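Local coordinates for protein kirola (Actinidia deliciosa, PDB 4IGV) that is a kiwifruit allergen of the ripening-related, PR-10-like group, of unsettled function but probably able to bind small apolar ligands, as other Bet v 1-like proteins do, at residues Ile18-Ile23 / Lys142-Tyr147; Glu79-Thr84 / Val105-Glu110; Phe118-Leu123 / Val127-Thr132. All coordinates share one frame; numbering follows the deposited sequence. Where two conformers were deposited one is given.

Contact 1 (Ile18-Ile23 / Lys142-Tyr147)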
ATOM      1  N   ILE A  18      -4.834 -14.725   4.033  1.00 16.82           N
ATOM      2  CA  ILE A  18      -6.024 -14.642   3.173  1.00 17.27           C
ATOM      3  C   ILE A  18      -6.805 -13.391   3.490  1.00 16.37           C
ATOM      4  O   ILE A  18      -7.300 -12.679   2.599  1.00 15.93           O
ATOM      5  CB  ILE A  18      -6.873 -15.897   3.241  1.00 18.20           C
ATOM      6  CG1 ILE A  18      -6.107 -17.132   2.750  1.00 22.41           C
ATOM      7  CG2 ILE A  18      -8.175 -15.725   2.377  1.00 21.03           C
ATOM      8  CD1 ILE A  18      -6.774 -18.521   3.188  1.00 27.62           C
ATOM      9  N   VAL A  19      -6.930 -13.081   4.768  1.00 17.80           N
ATOM     10  CA  VAL A  19      -7.633 -11.887   5.193  1.00 17.27           C
ATOM     11  C   VAL A  19      -6.859 -10.612   4.808  1.00 16.34           C
ATOM     12  O   VAL A  19      -7.438  -9.652   4.334  1.00 15.76           O
ATOM     13  CB  VAL A  19      -7.931 -11.948   6.681  1.00 18.88           C
ATOM     14  CG1 VAL A  19      -8.754 -10.765   7.063  1.00 20.62           C
ATOM     15  CG2 VAL A  19      -8.673 -13.244   7.012  1.00 22.50           C
ATOM     16  N   PHE A  20      -5.541 -10.642   4.874  1.00 14.00           N
ATOM     17  CA  PHE A  20      -4.762  -9.486   4.508  1.00 12.93           C
ATOM     18  C   PHE A  20      -4.955  -9.163   3.049  1.00 13.16           C
ATOM     19  O   PHE A  20      -5.150  -8.026   2.647  1.00 13.19           O
ATOM     20  CB  PHE A  20      -3.291  -9.777   4.823  1.00 14.65           C
ATOM     21  CG  PHE A  20      -2.478  -8.555   4.985  1.00 17.65           C
ATOM     22  CD1 PHE A  20      -2.251  -8.025   6.230  1.00 14.99           C
ATOM     23  CD2 PHE A  20      -1.971  -7.878   3.861  1.00 19.74           C
ATOM     24  CE1 PHE A  20      -1.471  -6.883   6.405  1.00 22.38           C
ATOM     25  CE2 PHE A  20      -1.198  -6.731   3.989  1.00 22.58           C
ATOM     26  CZ  PHE A  20      -0.966  -6.198   5.281  1.00 21.12           C
ATOM     27  N   TYR A  21      -4.908 -10.202   2.206  1.00 12.84           N
ATOM     28  CA  TYR A  21      -5.160  -9.966   0.792  1.00 12.52           C
ATOM     29  C   TYR A  21      -6.584  -9.520   0.500  1.00 11.55           C
ATOM     30  O   TYR A  21      -6.791  -8.664  -0.353  1.00 12.44           O
ATOM     31  CB  TYR A  21      -4.782 -11.184  -0.053  1.00 13.57           C
ATOM     32  CG  TYR A  21      -4.742 -10.864  -1.548  1.00 14.01           C
ATOM     33  CD1 TYR A  21      -3.848  -9.961  -2.079  1.00 13.99           C
ATOM     34  CD2 TYR A  21      -5.638 -11.419  -2.402  1.00 16.13           C
ATOM     35  CE1 TYR A  21      -3.841  -9.664  -3.451  1.00 15.65           C
ATOM     36  CE2 TYR A  21      -5.672 -11.186  -3.738  1.00 13.28           C
ATOM     37  CZ  TYR A  21      -4.792 -10.292  -4.289  1.00 13.84           C
ATOM     38  OH  TYR A  21      -4.795 -10.035  -5.654  1.00 14.53           O
ATOM     39  N   GLU A  22      -7.544 -10.073   1.185  1.00 13.50           N
ATOM     40  CA  GLU A  22      -8.948  -9.636   1.071  1.00 14.27           C
ATOM     41  C   GLU A  22      -9.025  -8.132   1.281  1.00 13.72           C
ATOM     42  O   GLU A  22      -9.743  -7.403   0.548  1.00 12.85           O
ATOM     43  CB  GLU A  22      -9.794 -10.340   2.152  1.00 17.97           C
ATOM     44  CG  GLU A  22     -11.265  -9.819   2.312  1.00 19.58           C
ATOM     45  CD  GLU A  22     -12.057 -10.348   1.194  1.00 22.16           C
ATOM     46  OE1 GLU A  22     -11.476 -11.133   0.355  1.00 20.45           O
ATOM     47  OE2 GLU A  22     -13.302 -10.075   1.251  1.00 19.96           O
ATOM     48  N   ILE A  23      -8.355  -7.654   2.318  1.00 12.53           N
ATOM     49  CA  ILE A  23      -8.363  -6.225   2.629  1.00 12.58           C
ATOM     50  C   ILE A  23      -7.762  -5.428   1.493  1.00 13.06           C
ATOM     51  O   ILE A  23      -8.326  -4.450   1.016  1.00 14.06           O
ATOM     52  CB  ILE A  23      -7.675  -5.912   3.977  1.00 13.89           C
ATOM     53  CG1 ILE A  23      -8.475  -6.574   5.087  1.00 14.19           C
ATOM     54  CG2 ILE A  23      -7.460  -4.372   4.144  1.00 13.58           C
ATOM     55  CD1 ILE A  23      -7.676  -6.658   6.426  1.00 15.57           C
ATOM     56  N   LYS A 142       1.277  -3.838  10.610  1.00 12.81           N
ATOM     57  CA  LYS A 142       1.248  -4.238  12.015  1.00 13.33           C
ATOM     58  C   LYS A 142      -0.067  -3.877  12.699  1.00 12.35           C
ATOM     59  O   LYS A 142      -0.573  -4.659  13.528  1.00 13.10           O
ATOM     60  CB  LYS A 142       2.455  -3.655  12.747  1.00 13.87           C
ATOM     61  CG  LYS A 142       3.782  -4.275  12.307  1.00 16.93           C
ATOM     62  CD  LYS A 142       4.959  -3.581  12.911  1.00 21.52           C
ATOM     63  CE  LYS A 142       6.251  -4.111  12.357  1.00 23.91           C
ATOM     64  NZ  LYS A 142       7.392  -3.368  12.970  1.00 30.77           N
ATOM     65  N   ASP A 143      -0.634  -2.738  12.299  1.00 13.34           N
ATOM     66  CA  ASP A 143      -1.953  -2.350  12.821  1.00 13.76           C
ATOM     67  C   ASP A 143      -3.015  -3.345  12.369  1.00 12.35           C
ATOM     68  O   ASP A 143      -3.857  -3.704  13.178  1.00 15.21           O
ATOM     69  CB  ASP A 143      -2.299  -0.950  12.399  1.00 14.57           C
ATOM     70  CG  ASP A 143      -1.561   0.108  13.182  1.00 17.76           C
ATOM     71  OD1 ASP A 143      -0.970  -0.187  14.253  1.00 19.84           O
ATOM     72  OD2 ASP A 143      -1.553   1.284  12.768  1.00 19.69           O
ATOM     73  N   ILE A 144      -2.937  -3.785  11.102  1.00 13.11           N
ATOM     74  CA  ILE A 144      -3.935  -4.746  10.622  1.00 14.24           C
ATOM     75  C   ILE A 144      -3.778  -6.059  11.359  1.00 15.68           C
ATOM     76  O   ILE A 144      -4.751  -6.664  11.817  1.00 16.90           O
ATOM     77  CB  ILE A 144      -3.830  -4.926   9.112  1.00 15.22           C
ATOM     78  CG1 ILE A 144      -4.231  -3.660   8.371  1.00 14.71           C
ATOM     79  CG2 ILE A 144      -4.620  -6.168   8.673  1.00 15.47           C
ATOM     80  CD1 ILE A 144      -3.800  -3.643   6.872  1.00 16.42           C
ATOM     81  N   GLU A 145      -2.546  -6.549  11.457  1.00 15.57           N
ATOM     82  CA  GLU A 145      -2.333  -7.873  12.066  1.00 17.27           C
ATOM     83  C   GLU A 145      -2.719  -7.948  13.512  1.00 17.52           C
ATOM     84  O   GLU A 145      -3.065  -9.011  14.009  1.00 20.97           O
ATOM     85  CB  GLU A 145      -0.884  -8.357  11.799  1.00 19.94           C
ATOM     86  CG  GLU A 145       0.127  -7.744  12.613  1.00 19.35           C
ATOM     87  CD  GLU A 145       1.595  -8.219  12.289  1.00 16.87           C
ATOM     88  OE1 GLU A 145       1.835  -9.393  12.358  1.00 22.11           O
ATOM     89  OE2 GLU A 145       2.393  -7.346  11.847  1.00 21.51           O
ATOM     90  N   THR A 146      -2.699  -6.815  14.217  1.00 16.57           N
ATOM     91  CA  THR A 146      -2.973  -6.775  15.635  1.00 18.75           C
ATOM     92  C   THR A 146      -4.369  -6.200  15.921  1.00 19.59           C
ATOM     93  O   THR A 146      -4.702  -6.014  17.108  1.00 24.20           O
ATOM     94  CB  THR A 146      -1.938  -5.948  16.416  1.00 17.56           C
ATOM     95  OG1 THR A 146      -1.888  -4.601  15.940  1.00 17.47           O
ATOM     96  CG2 THR A 146      -0.565  -6.585  16.331  1.00 17.38           C
ATOM     97  N   TYR A 147      -5.174  -5.937  14.893  1.00 19.06           N
ATOM     98  CA  TYR A 147      -6.476  -5.314  15.091  1.00 21.65           C
ATOM     99  C   TYR A 147      -7.413  -6.231  15.869  1.00 26.06           C
ATOM    100  O   TYR A 147      -7.553  -7.393  15.534  1.00 26.26           O
ATOM    101  CB  TYR A 147      -7.084  -4.976  13.730  1.00 19.19           C
ATOM    102  CG  TYR A 147      -8.406  -4.273  13.843  1.00 21.72           C
ATOM    103  CD1 TYR A 147      -8.472  -2.943  14.219  1.00 23.39           C
ATOM    104  CD2 TYR A 147      -9.563  -4.903  13.454  1.00 21.87           C
ATOM    105  CE1 TYR A 147      -9.674  -2.286  14.293  1.00 25.17           C
ATOM    106  CE2 TYR A 147     -10.795  -4.256  13.538  1.00 26.72           C
ATOM    107  CZ  TYR A 147     -10.846  -2.952  13.958  1.00 27.64           C
ATOM    108  OH  TYR A 147     -12.054  -2.290  14.025  1.00 33.43           O
TER

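Contact 2 (Glu79-Thr84 / Val105-Glu110)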
ATOM      1  N   GLU A  79      -3.485 -15.534  -7.916  1.00 16.11           N
ATOM      2  CA  GLU A  79      -2.782 -16.762  -7.522  1.00 18.53           C
ATOM      3  C   GLU A  79      -1.658 -16.493  -6.558  1.00 17.87           C
ATOM      4  O   GLU A  79      -1.446 -17.270  -5.603  1.00 21.00           O
ATOM      5  CB  GLU A  79      -2.296 -17.528  -8.758  1.00 20.75           C
ATOM      6  CG  GLU A  79      -1.540 -18.755  -8.465  1.00 28.04           C
ATOM      7  CD  GLU A  79      -2.422 -19.828  -7.897  1.00 36.15           C
ATOM      8  OE1 GLU A  79      -3.516 -20.090  -8.500  1.00 42.35           O
ATOM      9  OE2 GLU A  79      -1.994 -20.424  -6.888  1.00 43.52           O
ATOM     10  N   THR A  80      -0.917 -15.415  -6.771  1.00 16.00           N
ATOM     11  CA  THR A  80       0.148 -15.039  -5.904  1.00 16.65           C
ATOM     12  C   THR A  80      -0.266 -14.009  -4.847  1.00 15.88           C
ATOM     13  O   THR A  80       0.552 -13.503  -4.068  1.00 17.81           O
ATOM     14  CB  THR A  80       1.278 -14.406  -6.725  1.00 17.40           C
ATOM     15  OG1 THR A  80       0.848 -13.210  -7.370  1.00 17.15           O
ATOM     16  CG2 THR A  80       1.851 -15.407  -7.762  1.00 20.31           C
ATOM     17  N   LYS A  81      -1.564 -13.685  -4.784  1.00 13.66           N
ATOM     18  CA  LYS A  81      -2.102 -12.725  -3.854  1.00 12.78           C
ATOM     19  C   LYS A  81      -1.358 -11.377  -3.939  1.00 12.85           C
ATOM     20  O   LYS A  81      -0.830 -10.878  -2.940  1.00 13.43           O
ATOM     21  CB  LYS A  81      -2.167 -13.285  -2.439  1.00 15.19           C
ATOM     22  CG  LYS A  81      -2.958 -14.531  -2.290  1.00 19.67           C
ATOM     23  CD  LYS A  81      -2.987 -14.952  -0.820  1.00 24.32           C
ATOM     24  CE  LYS A  81      -3.708 -16.297  -0.611  1.00 31.44           C
ATOM     25  NZ  LYS A  81      -3.104 -17.419  -1.383  1.00 34.57           N
ATOM     26  N   SER A  82      -1.280 -10.844  -5.149  1.00 11.95           N
ATOM     27  CA  SER A  82      -0.606  -9.589  -5.397  1.00 11.28           C
ATOM     28  C   SER A  82      -1.538  -8.538  -5.958  1.00 11.06           C
ATOM     29  O   SER A  82      -2.449  -8.852  -6.744  1.00 11.11           O
ATOM     30  CB  SER A  82       0.560  -9.837  -6.366  1.00 13.45           C
ATOM     31  OG  SER A  82       1.330  -8.674  -6.554  1.00 16.01           O
ATOM     32  N   VAL A  83      -1.293  -7.300  -5.568  0.70 11.46           N
ATOM     33  CA  VAL A  83      -2.019  -6.147  -6.117  0.70 10.39           C
ATOM     34  C   VAL A  83      -1.018  -5.024  -6.279  0.70 11.45           C
ATOM     35  O   VAL A  83      -0.142  -4.818  -5.426  0.70 11.40           O
ATOM     36  CB  VAL A  83      -3.263  -5.802  -5.307  0.70 11.10           C
ATOM     37  CG1 VAL A  83      -2.920  -5.569  -3.845  0.70 12.25           C
ATOM     38  CG2 VAL A  83      -4.016  -4.566  -5.950  0.70 12.63           C
ATOM     39  N   THR A  84      -1.071  -4.368  -7.438  1.00 10.71           N
ATOM     40  CA  THR A  84      -0.175  -3.288  -7.793  1.00 12.09           C
ATOM     41  C   THR A  84      -0.949  -1.975  -7.942  1.00 11.92           C
ATOM     42  O   THR A  84      -1.898  -1.882  -8.722  1.00 12.79           O
ATOM     43  CB  THR A  84       0.563  -3.556  -9.103  1.00 12.56           C
ATOM     44  OG1 THR A  84       1.293  -4.789  -8.985  1.00 14.75           O
ATOM     45  CG2 THR A  84       1.513  -2.429  -9.473  1.00 15.02           C
ATOM     46  N   VAL A 105       1.110 -11.177  -0.814  1.00 13.21           N
ATOM     47  CA  VAL A 105       0.881 -11.942   0.419  1.00 13.35           C
ATOM     48  C   VAL A 105       1.189 -13.413   0.168  1.00 15.57           C
ATOM     49  O   VAL A 105       0.662 -14.018  -0.753  1.00 17.02           O
ATOM     50  CB  VAL A 105      -0.585 -11.787   0.912  1.00 14.04           C
ATOM     51  CG1 VAL A 105      -0.724 -12.508   2.296  1.00 16.55           C
ATOM     52  CG2 VAL A 105      -0.941 -10.294   1.008  1.00 14.66           C
ATOM     53  N   ASP A 106       2.072 -13.985   0.979  1.00 17.45           N
ATOM     54  CA  ASP A 106       2.354 -15.391   0.932  1.00 21.72           C
ATOM     55  C   ASP A 106       1.554 -16.094   1.984  1.00 25.38           C
ATOM     56  O   ASP A 106       1.708 -15.793   3.177  1.00 24.26           O
ATOM     57  CB  ASP A 106       3.805 -15.633   1.239  1.00 23.90           C
ATOM     58  CG  ASP A 106       4.697 -15.261   0.132  1.00 27.98           C
ATOM     59  OD1 ASP A 106       4.286 -15.329  -1.058  1.00 36.55           O
ATOM     60  OD2 ASP A 106       5.878 -14.939   0.449  1.00 36.27           O
ATOM     61  N   THR A 107       0.699 -17.009   1.555  1.00 30.62           N
ATOM     62  CA  THR A 107      -0.030 -17.865   2.448  1.00 36.58           C
ATOM     63  C   THR A 107       0.277 -19.255   1.968  1.00 41.41           C
ATOM     64  O   THR A 107      -0.491 -19.805   1.194  1.00 44.78           O
ATOM     65  CB  THR A 107      -1.540 -17.608   2.321  1.00 37.05           C
ATOM     66  OG1 THR A 107      -2.000 -17.986   1.003  1.00 39.79           O
ATOM     67  CG2 THR A 107      -1.849 -16.167   2.542  1.00 38.03           C
ATOM     68  N   LYS A 108       1.425 -19.803   2.355  1.00 44.43           N
ATOM     69  CA  LYS A 108       1.733 -21.178   1.973  1.00 48.39           C
ATOM     70  C   LYS A 108       0.871 -22.116   2.820  1.00 50.50           C
ATOM     71  O   LYS A 108       0.427 -23.176   2.364  1.00 53.40           O
ATOM     72  CB  LYS A 108       3.230 -21.473   2.125  1.00 49.63           C
ATOM     73  CG  LYS A 108       4.136 -20.746   1.101  1.00 50.22           C
ATOM     74  CD  LYS A 108       3.659 -20.918  -0.348  1.00 52.65           C
ATOM     75  CE  LYS A 108       4.803 -20.753  -1.359  1.00 53.83           C
ATOM     76  NZ  LYS A 108       4.355 -20.779  -2.792  1.00 55.91           N
ATOM     77  N   GLY A 109       0.593 -21.684   4.042  1.00 50.72           N
ATOM     78  CA  GLY A 109      -0.147 -22.496   4.994  1.00 51.47           C
ATOM     79  C   GLY A 109       0.645 -22.475   6.281  1.00 51.34           C
ATOM     80  O   GLY A 109       0.153 -22.033   7.330  1.00 51.83           O
ATOM     81  N   GLU A 110       1.888 -22.935   6.191  1.00 50.26           N
ATOM     82  CA  GLU A 110       2.794 -22.862   7.321  1.00 49.83           C
ATOM     83  C   GLU A 110       2.722 -21.473   7.973  1.00 46.97           C
ATOM     84  O   GLU A 110       2.241 -21.292   9.110  1.00 47.40           O
ATOM     85  CB  GLU A 110       4.217 -23.165   6.843  1.00 50.46           C
ATOM     86  CG  GLU A 110       5.231 -23.262   7.974  1.00 53.13           C
ATOM     87  CD  GLU A 110       6.633 -23.604   7.491  1.00 54.07           C
ATOM     88  OE1 GLU A 110       7.016 -23.180   6.378  1.00 54.50           O
ATOM     89  OE2 GLU A 110       7.349 -24.295   8.239  1.00 57.36           O
TER
HETATM   90  O   HOH W   1       0.066 -16.544  -1.511  1.00 28.93           O

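Contact 3 (Phe118-Leu123 / Val127-Thr132)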
ATOM      1  N   PHE A 118       8.319  -1.141  -3.681  1.00 14.39           N
ATOM      2  CA  PHE A 118       8.174   0.142  -4.343  1.00 14.77           C
ATOM      3  C   PHE A 118       9.069   0.176  -5.559  1.00 15.81           C
ATOM      4  O   PHE A 118      10.223  -0.213  -5.485  1.00 16.33           O
ATOM      5  CB  PHE A 118       8.611   1.310  -3.472  1.00 14.08           C
ATOM      6  CG  PHE A 118       7.889   1.481  -2.161  1.00 14.76           C
ATOM      7  CD1 PHE A 118       6.675   0.908  -1.857  1.00 14.22           C
ATOM      8  CD2 PHE A 118       8.449   2.345  -1.212  1.00 15.96           C
ATOM      9  CE1 PHE A 118       6.062   1.155  -0.639  1.00 13.99           C
ATOM     10  CE2 PHE A 118       7.828   2.580   0.025  1.00 17.23           C
ATOM     11  CZ  PHE A 118       6.637   2.018   0.267  1.00 14.33           C
ATOM     12  N   HIS A 119       8.534   0.643  -6.685  1.00 15.86           N
ATOM     13  CA  HIS A 119       9.354   0.957  -7.854  1.00 16.84           C
ATOM     14  C   HIS A 119       9.070   2.412  -8.152  1.00 17.26           C
ATOM     15  O   HIS A 119       7.913   2.809  -8.329  1.00 18.02           O
ATOM     16  CB  HIS A 119       8.945   0.133  -9.070  1.00 17.20           C
ATOM     17  CG  HIS A 119       9.285  -1.314  -8.978  1.00 20.39           C
ATOM     18  ND1 HIS A 119      10.562  -1.777  -9.239  1.00 31.57           N
ATOM     19  CD2 HIS A 119       8.532  -2.410  -8.730  1.00 27.64           C
ATOM     20  CE1 HIS A 119      10.596  -3.090  -9.060  1.00 32.08           C
ATOM     21  NE2 HIS A 119       9.381  -3.501  -8.759  1.00 28.26           N
ATOM     22  N   TYR A 120      10.102   3.230  -8.233  1.00 19.03           N
ATOM     23  CA  TYR A 120       9.879   4.661  -8.364  1.00 20.19           C
ATOM     24  C   TYR A 120      10.960   5.300  -9.210  1.00 21.30           C
ATOM     25  O   TYR A 120      12.052   4.742  -9.434  1.00 22.45           O
ATOM     26  CB  TYR A 120       9.867   5.343  -6.969  1.00 20.27           C
ATOM     27  CG  TYR A 120      11.066   5.059  -6.094  1.00 21.63           C
ATOM     28  CD1 TYR A 120      12.212   5.853  -6.183  1.00 24.15           C
ATOM     29  CD2 TYR A 120      11.094   3.972  -5.243  1.00 24.29           C
ATOM     30  CE1 TYR A 120      13.309   5.568  -5.441  1.00 27.72           C
ATOM     31  CE2 TYR A 120      12.183   3.692  -4.497  1.00 26.30           C
ATOM     32  CZ  TYR A 120      13.279   4.489  -4.593  1.00 26.55           C
ATOM     33  OH  TYR A 120      14.448   4.285  -3.861  1.00 31.73           O
ATOM     34  N   GLU A 121      10.636   6.491  -9.691  1.00 21.41           N
ATOM     35  CA  GLU A 121      11.617   7.337 -10.360  1.00 24.09           C
ATOM     36  C   GLU A 121      11.535   8.716  -9.744  1.00 24.31           C
ATOM     37  O   GLU A 121      10.453   9.318  -9.743  1.00 23.00           O
ATOM     38  CB  GLU A 121      11.393   7.394 -11.868  1.00 25.55           C
ATOM     39  CG  GLU A 121      12.458   8.286 -12.538  1.00 29.54           C
ATOM     40  CD  GLU A 121      12.348   8.470 -14.023  1.00 34.78           C
ATOM     41  OE1 GLU A 121      11.658   7.690 -14.702  1.00 36.35           O
ATOM     42  OE2 GLU A 121      12.969   9.438 -14.500  1.00 38.17           O
ATOM     43  N   LYS A 122      12.678   9.203  -9.230  1.00 26.01           N
ATOM     44  CA  LYS A 122      12.757  10.507  -8.580  1.00 26.99           C
ATOM     45  C   LYS A 122      12.720  11.620  -9.603  1.00 28.19           C
ATOM     46  O   LYS A 122      13.205  11.428 -10.714  1.00 28.49           O
ATOM     47  CB  LYS A 122      14.055  10.656  -7.813  1.00 29.47           C
ATOM     48  CG  LYS A 122      14.342   9.601  -6.764  1.00 30.01           C
ATOM     49  CD  LYS A 122      15.766   9.809  -6.265  1.00 36.97           C
ATOM     50  CE  LYS A 122      16.186   8.818  -5.252  1.00 39.02           C
ATOM     51  NZ  LYS A 122      17.569   9.186  -4.838  1.00 41.02           N
ATOM     52  N   LEU A 123      12.194  12.780  -9.219  1.00 28.29           N
ATOM     53  CA  LEU A 123      12.255  13.946 -10.134  1.00 30.17           C
ATOM     54  C   LEU A 123      13.663  14.553 -10.221  1.00 32.91           C
ATOM     55  O   LEU A 123      14.005  15.132 -11.261  1.00 34.06           O
ATOM     56  CB  LEU A 123      11.237  15.020  -9.731  1.00 29.78           C
ATOM     57  CG  LEU A 123       9.768  14.685  -9.976  1.00 30.66           C
ATOM     58  CD1 LEU A 123       8.861  15.705  -9.248  1.00 33.19           C
ATOM     59  CD2 LEU A 123       9.467  14.621 -11.472  1.00 30.47           C
ATOM     60  N   VAL A 127      16.371  13.878  -4.295  1.00 36.68           N
ATOM     61  CA  VAL A 127      15.147  13.411  -3.670  1.00 34.08           C
ATOM     62  C   VAL A 127      15.492  12.187  -2.832  1.00 33.11           C
ATOM     63  O   VAL A 127      16.286  11.353  -3.241  1.00 33.39           O
ATOM     64  CB  VAL A 127      14.052  13.075  -4.705  1.00 31.15           C
ATOM     65  CG1 VAL A 127      12.920  12.209  -4.074  1.00 29.63           C
ATOM     66  CG2 VAL A 127      13.492  14.355  -5.320  1.00 32.39           C
ATOM     67  N   GLU A 128      14.914  12.094  -1.649  1.00 33.24           N
ATOM     68  CA  GLU A 128      15.247  11.004  -0.738  1.00 34.19           C
ATOM     69  C   GLU A 128      14.655   9.688  -1.227  1.00 29.90           C
ATOM     70  O   GLU A 128      13.643   9.692  -1.959  1.00 27.95           O
ATOM     71  CB  GLU A 128      14.713  11.315   0.662  1.00 35.95           C
ATOM     72  CG  GLU A 128      15.306  12.544   1.315  1.00 43.36           C
ATOM     73  CD  GLU A 128      14.892  12.726   2.778  1.00 49.73           C
ATOM     74  OE1 GLU A 128      14.127  11.883   3.303  1.00 55.16           O
ATOM     75  OE2 GLU A 128      15.342  13.710   3.410  1.00 55.70           O
ATOM     76  N   GLU A 129      15.266   8.564  -0.860  1.00 30.75           N
ATOM     77  CA  GLU A 129      14.596   7.270  -1.012  1.00 28.66           C
ATOM     78  C   GLU A 129      13.373   7.282  -0.052  1.00 25.70           C
ATOM     79  O   GLU A 129      13.401   7.913   1.009  1.00 26.01           O
ATOM     80  CB  GLU A 129      15.477   6.061  -0.692  1.00 30.27           C
ATOM     81  CG  GLU A 129      16.805   5.875  -1.404  1.00 36.01           C
ATOM     82  CD  GLU A 129      16.930   6.553  -2.742  1.00 41.75           C
ATOM     83  OE1 GLU A 129      16.112   6.267  -3.642  1.00 43.72           O
ATOM     84  OE2 GLU A 129      17.914   7.340  -2.909  1.00 47.39           O
ATOM     85  N   PRO A 130      12.294   6.587  -0.424  1.00 23.72           N
ATOM     86  CA  PRO A 130      11.018   6.645   0.315  1.00 22.53           C
ATOM     87  C   PRO A 130      10.982   5.769   1.563  1.00 21.42           C
ATOM     88  O   PRO A 130      10.019   4.991   1.809  1.00 18.90           O
ATOM     89  CB  PRO A 130      10.001   6.217  -0.738  1.00 21.13           C
ATOM     90  CG  PRO A 130      10.764   5.334  -1.647  1.00 22.41           C
ATOM     91  CD  PRO A 130      12.154   5.890  -1.712  1.00 24.47           C
ATOM     92  N   ASN A 131      11.988   5.919   2.419  1.00 21.08           N
ATOM     93  CA  ASN A 131      12.017   5.120   3.643  1.00 21.19           C
ATOM     94  C   ASN A 131      10.860   5.410   4.582  1.00 19.12           C
ATOM     95  O   ASN A 131      10.313   4.502   5.181  1.00 19.16           O
ATOM     96  CB  ASN A 131      13.366   5.290   4.376  1.00 24.19           C
ATOM     97  CG  ASN A 131      14.496   4.637   3.600  1.00 29.40           C
ATOM     98  OD1 ASN A 131      14.543   3.404   3.486  1.00 35.54           O
ATOM     99  ND2 ASN A 131      15.357   5.431   3.036  1.00 36.57           N
ATOM    100  N   THR A 132      10.473   6.669   4.685  1.00 20.53           N
ATOM    101  CA  THR A 132       9.404   7.040   5.582  1.00 19.89           C
ATOM    102  C   THR A 132       8.103   6.402   5.120  1.00 17.76           C
ATOM    103  O   THR A 132       7.313   5.930   5.920  1.00 18.23           O
ATOM    104  CB  THR A 132       9.249   8.587   5.688  1.00 22.30           C
ATOM    105  OG1 THR A 132      10.464   9.144   6.246  1.00 29.21           O
ATOM    106  CG2 THR A 132       8.093   8.954   6.571  1.00 25.92           C
TER

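Contact 1 (Ile18-Ile23 / Lys142-Tyr147)
The F20 ring is met obliquely by I144, whose CG2 stands 3.9 Å from F20 CD1 while its CD1 lies against the ring's far end, at CE1 and CZ. Elsewhere round F20 come the ring of F24, the two planes about 20° apart in angle, and V105 of strand 96-107. With its CG anti to the backbone N (chi1 -158°), F20 swings its ring toward helix 131-145, although the bond from CA to CB does not itself aim there.

This is the place in the Bet v 1 fold where the last turn of the long C-terminal helix passes the short helix 17-25, and the backbones stay well separated, 7.8 Å between F20 CA and I144 CA. Long, branched or aromatic side chains suit helices held this far apart. I23 reaches from one helical turn further on and puts its CD1 3.8 Å from I144 CG2, the two isoleucines running past each other in opposite directions. I31 of helix 30-34 touches both of them. T146, the first residue to leave helical backbone angles, gives a 2.7 Å hydrogen bond from its OG1 to K142 O, with the donor tilted 24° from the carbonyl plane.

Contact 2 (Glu79-Thr84 / Val105-Glu110)
K81 lays its side chain along V105-T107, beginning beside V105 and finishing at T107. Its CB is 4.0 Å from V105 CB, and the methylenes then run on until CD and CE meet T107 CG2, at 3.8 and 3.7 Å. CG is anti to the carbonyl carbon, and the chain stays extended through chi3 before bending at its last torsion (chi4 58°), which turns NZ out of the line of the methylenes. A long side chain with an apolar stem and a charged end suits this course. T107 crosses it at about a right angle; its CG2, anti to the carbonyl carbon, is the branch laid against the lysine methylenes. V105 holds CG1 anti to its backbone N, which sets CG2 beside that N and near K81 O. The T107 hydroxyl accepts a hydrogen bond from K81 NZ, but OG1 is crowded in the model, so its place, and with it this bond, is doubtful.

The backbone link is firmer: V105 N donates to K81 O at 2.9 Å, with an N-H...O angle of 157°. K81, with positive phi and psi, joins S82 in facing D77 in a G1 beta bulge, at the turn from strand 65-77 into strand 82-88. Y21 of helix 17-25 touches both V105 and K81.

A water continues the pairing where direct bonds stop. It donates to V105 O at 2.7 Å, accepts from T107 N at 3.2 Å, and takes a weak bond from K81 NZ. The two peptide groups are thus bonded through the water. The partners of the ammonium group in this contact are neutral, a hydroxyl whose place is less sure and a weakly bound water, so its charge is probably eased by dipoles here rather than by a salt bridge.

Contact 3 (Phe118-Leu123 / Val127-Thr132)
K122 NZ is gripped by two groups of V127-T132: it forms a salt bridge to E129 OE2 at 2.7 Å and a hydrogen bond to V127 O at 3.0 Å, the latter nearly in line with the C=O bond. The carboxylate oxygen is met on its syn side, 24° out of plane. A weak bond to E125 O adds a third acceptor. To arrive here the lysine stays extended beyond CG, its methylenes passing V127, with K122 CB 3.9 Å from V127 CB.

The other oxygen of the same carboxylate is taken by a tyrosine. Y120 OH donates to the anti lone pair of E129 OE1, at 2.6 Å. E129 bends at chi2 (-24°), an unusual value that brings its carboxylate to the K122 amine and the Y120 hydroxyl.

Residues 118-123 and 127-130 run nearly antiparallel (166°), as the last strand of the Bet v 1 sheet hands over to the C-terminal helix. P130, at the helix N-cap position and the centre of an inverse gamma turn, has no N-H to satisfy. Its CD lies over one face of the Y120 ring as a CH-pi contact, 3.8 Å from the centroid. P130 CG packs on F118 CD2, while P130 O lies in plane at the edge of the F118 ring.

In the fold
After strand 4-12, helix 17-25 is the first element in a contact, and its partner comes only near the end of the chain: contact 1 closes a loop with 118 residues between its segments, and the other two nest inside it. Contact 2 closes across the hairpin of strands 82-88 and 96-107; contact 3 follows in series, spanning the short connection from strand 112-122 to helix 131-145. Contacts 1 and 2 adjoin, Y21 OH lying 2.8 Å from S82 O in a probable hydrogen bond. Contact 3 is remote, its centre about 25 Å from each of theirs, yet it shares the sheet with contact 2. Contact 3 holds the N-cap entry of helix 131-145 and contact 1 its last turn.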